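Side-chain contact in putative Nitroreductase (Anabaena variabilis ATCC 29413, PDB 3EO7), which probably acts as an FMN-dependent oxidoreductase of the nitroreductase family, holding flavin mononucleotide as its cofactor: residues 12-17 with 484-489. Sequence-based numbering, arbitrary orientation.
Sequences HYHERT and FFDDQV. With PGR (R-1,2-propanediol), chain R.
His14 and Asp486 meet on the buried side of this contact, but not directly. NE2 of His14 lies 3.8 Å from OD2 of Asp486, and the ring and carboxylate planes are turned 77° apart. Water 1 links the two. It sits in the ring plane at the His14 edge, 2.8 Å from NE2, and hydrogen-bonds to Asp486 OD2 at 2.7 Å. The His14 ring extends from helix 9-16 with CG anti to the backbone N (chi1 -164°). Tyr453 binds ND1, so both ring nitrogens are held, which probably limits rotation. Asp486 is gripped too: OD2 forms a salt bridge with Arg183, and OD1 accepts from Tyr19 N.

The outer side is looser. Exposed Glu15 and partly exposed Asp487 bring like charges together, with OE2 and OD2 4.5 Å apart. Water 2 donates 2.7 Å bonds to Glu15 OE2 and to Asp487 OD2. Lys18 bridges both acids through their OE1 and OD1 atoms.

The contact joins the N-terminal helix to helix 486-493 of the second nitroreductase-family region. The Asp486 side chain is about 12 Å from FMN, so this is packing outside the flavin site. Two waters, Lys18 and Arg183, which also hydrogen-bonds to Thr17 OG1 and His14 O, make the link. Both cations probably offset the acidic charge, favouring ionised carboxylates.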
# COMPACT_ATOMS: atom_id res chain seq x y z
N HIS A 12 3.57 -17.80 12.25
CA HIS A 12 4.71 -17.70 13.16
C HIS A 12 5.34 -16.31 13.06
O HIS A 12 5.62 -15.67 14.08
CB HIS A 12 5.72 -18.81 12.82
CG HIS A 12 6.93 -18.83 13.69
ND1 HIS A 12 6.87 -19.18 15.03
CD2 HIS A 12 8.25 -18.64 13.41
CE1 HIS A 12 8.10 -19.15 15.54
NE2 HIS A 12 8.94 -18.85 14.57
N TYR A 13 5.59 -15.88 11.83
CA TYR A 13 6.11 -14.54 11.55
C TYR A 13 5.22 -13.49 12.25
O TYR A 13 5.69 -12.59 12.96
CB TYR A 13 6.21 -14.26 10.01
CG TYR A 13 6.58 -12.82 9.81
CD1 TYR A 13 7.91 -12.41 9.84
CD2 TYR A 13 5.62 -11.85 9.75
CE1 TYR A 13 8.26 -11.08 9.81
CE2 TYR A 13 5.94 -10.49 9.72
CZ TYR A 13 7.27 -10.10 9.75
OH TYR A 13 7.58 -8.74 9.75
N HIS A 14 3.92 -13.60 12.05
CA HIS A 14 2.99 -12.63 12.64
C HIS A 14 3.10 -12.61 14.16
O HIS A 14 3.27 -11.57 14.77
CB HIS A 14 1.57 -12.92 12.23
CG HIS A 14 0.66 -11.77 12.48
ND1 HIS A 14 0.75 -10.60 11.75
CD2 HIS A 14 -0.31 -11.57 13.40
CE1 HIS A 14 -0.16 -9.75 12.20
NE2 HIS A 14 -0.82 -10.31 13.20
N GLU A 15 3.08 -13.79 14.76
CA GLU A 15 3.16 -13.91 16.20
C GLU A 15 4.46 -13.29 16.73
O GLU A 15 4.46 -12.52 17.70
CB GLU A 15 3.08 -15.39 16.59
CG GLU A 15 3.04 -15.61 18.11
CD GLU A 15 1.79 -14.98 18.79
OE1 GLU A 15 0.76 -14.81 18.11
OE2 GLU A 15 1.85 -14.66 20.00
N ARG A 16 5.57 -13.60 16.07
CA ARG A 16 6.87 -13.07 16.47
C ARG A 16 7.09 -11.57 16.31
O ARG A 16 8.03 -11.00 16.91
CB ARG A 16 7.99 -13.85 15.75
CG ARG A 16 8.07 -15.21 16.42
CD ARG A 16 9.21 -15.98 16.18
NE ARG A 16 10.50 -15.30 16.33
CZ ARG A 16 11.57 -15.81 15.74
NH1 ARG A 16 11.44 -16.95 15.09
NH2 ARG A 16 12.74 -15.22 15.79
N THR A 17 6.21 -10.92 15.59
CA THR A 17 6.36 -9.50 15.29
C THR A 17 5.31 -8.60 15.94
O THR A 17 5.27 -7.39 15.70
CB THR A 17 6.43 -9.26 13.77
OG1 THR A 17 5.31 -9.87 13.11
CG2 THR A 17 7.74 -9.86 13.21
N PHE A 484 1.33 -1.56 17.05
CA PHE A 484 0.22 -1.56 18.00
C PHE A 484 0.26 -2.83 18.84
O PHE A 484 1.01 -3.77 18.53
CB PHE A 484 -1.11 -1.44 17.20
CG PHE A 484 -1.18 -2.38 16.03
CD1 PHE A 484 -1.58 -3.69 16.20
CD2 PHE A 484 -0.79 -1.94 14.75
CE1 PHE A 484 -1.59 -4.58 15.10
CE2 PHE A 484 -0.81 -2.83 13.66
CZ PHE A 484 -1.21 -4.14 13.85
N PHE A 485 -0.51 -2.84 19.93
CA PHE A 485 -0.58 -4.03 20.77
C PHE A 485 -1.57 -5.00 20.15
O PHE A 485 -2.75 -5.02 20.51
CB PHE A 485 -0.92 -3.65 22.20
CG PHE A 485 0.20 -2.92 22.91
CD1 PHE A 485 1.47 -3.47 22.98
CD2 PHE A 485 -0.04 -1.71 23.56
CE1 PHE A 485 2.49 -2.81 23.65
CE2 PHE A 485 0.98 -1.04 24.23
CZ PHE A 485 2.24 -1.58 24.25
N ASP A 486 -1.03 -5.86 19.27
CA ASP A 486 -1.83 -6.74 18.43
C ASP A 486 -2.98 -7.47 19.15
O ASP A 486 -4.13 -7.34 18.75
CB ASP A 486 -0.93 -7.80 17.78
CG ASP A 486 0.12 -7.19 16.83
OD1 ASP A 486 0.97 -6.42 17.34
OD2 ASP A 486 0.07 -7.50 15.61
N ASP A 487 -2.64 -8.26 20.15
CA ASP A 487 -3.65 -9.11 20.80
C ASP A 487 -4.64 -8.32 21.60
O ASP A 487 -5.82 -8.70 21.68
CB ASP A 487 -2.99 -10.19 21.67
CG ASP A 487 -2.22 -11.24 20.85
OD1 ASP A 487 -2.56 -11.46 19.68
OD2 ASP A 487 -1.29 -11.82 21.41
N GLN A 488 -4.21 -7.18 22.14
CA GLN A 488 -5.06 -6.38 23.00
C GLN A 488 -6.15 -5.63 22.26
O GLN A 488 -7.17 -5.25 22.84
CB GLN A 488 -4.19 -5.43 23.84
CG GLN A 488 -3.39 -6.12 24.98
CD GLN A 488 -2.29 -7.06 24.50
OE1 GLN A 488 -1.62 -6.79 23.50
NE2 GLN A 488 -2.11 -8.18 25.20
N VAL A 489 -5.96 -5.40 20.96
CA VAL A 489 -6.96 -4.69 20.19
C VAL A 489 -8.31 -5.42 20.22
O VAL A 489 -9.35 -4.81 20.49
CB VAL A 489 -6.53 -4.47 18.72
CG1 VAL A 489 -7.67 -3.77 17.92
CG2 VAL A 489 -5.24 -3.68 18.63
C1 PGR R . -5.70 -11.80 18.47
C2 PGR R . -6.69 -12.23 19.57
C3 PGR R . -6.14 -13.43 20.34
O1 PGR R . -6.25 -12.09 17.17
O2 PGR R . -6.95 -11.19 20.53
O HOH W 1 -2.31 -8.50 14.73
O HOH W 2 -0.67 -14.43 20.95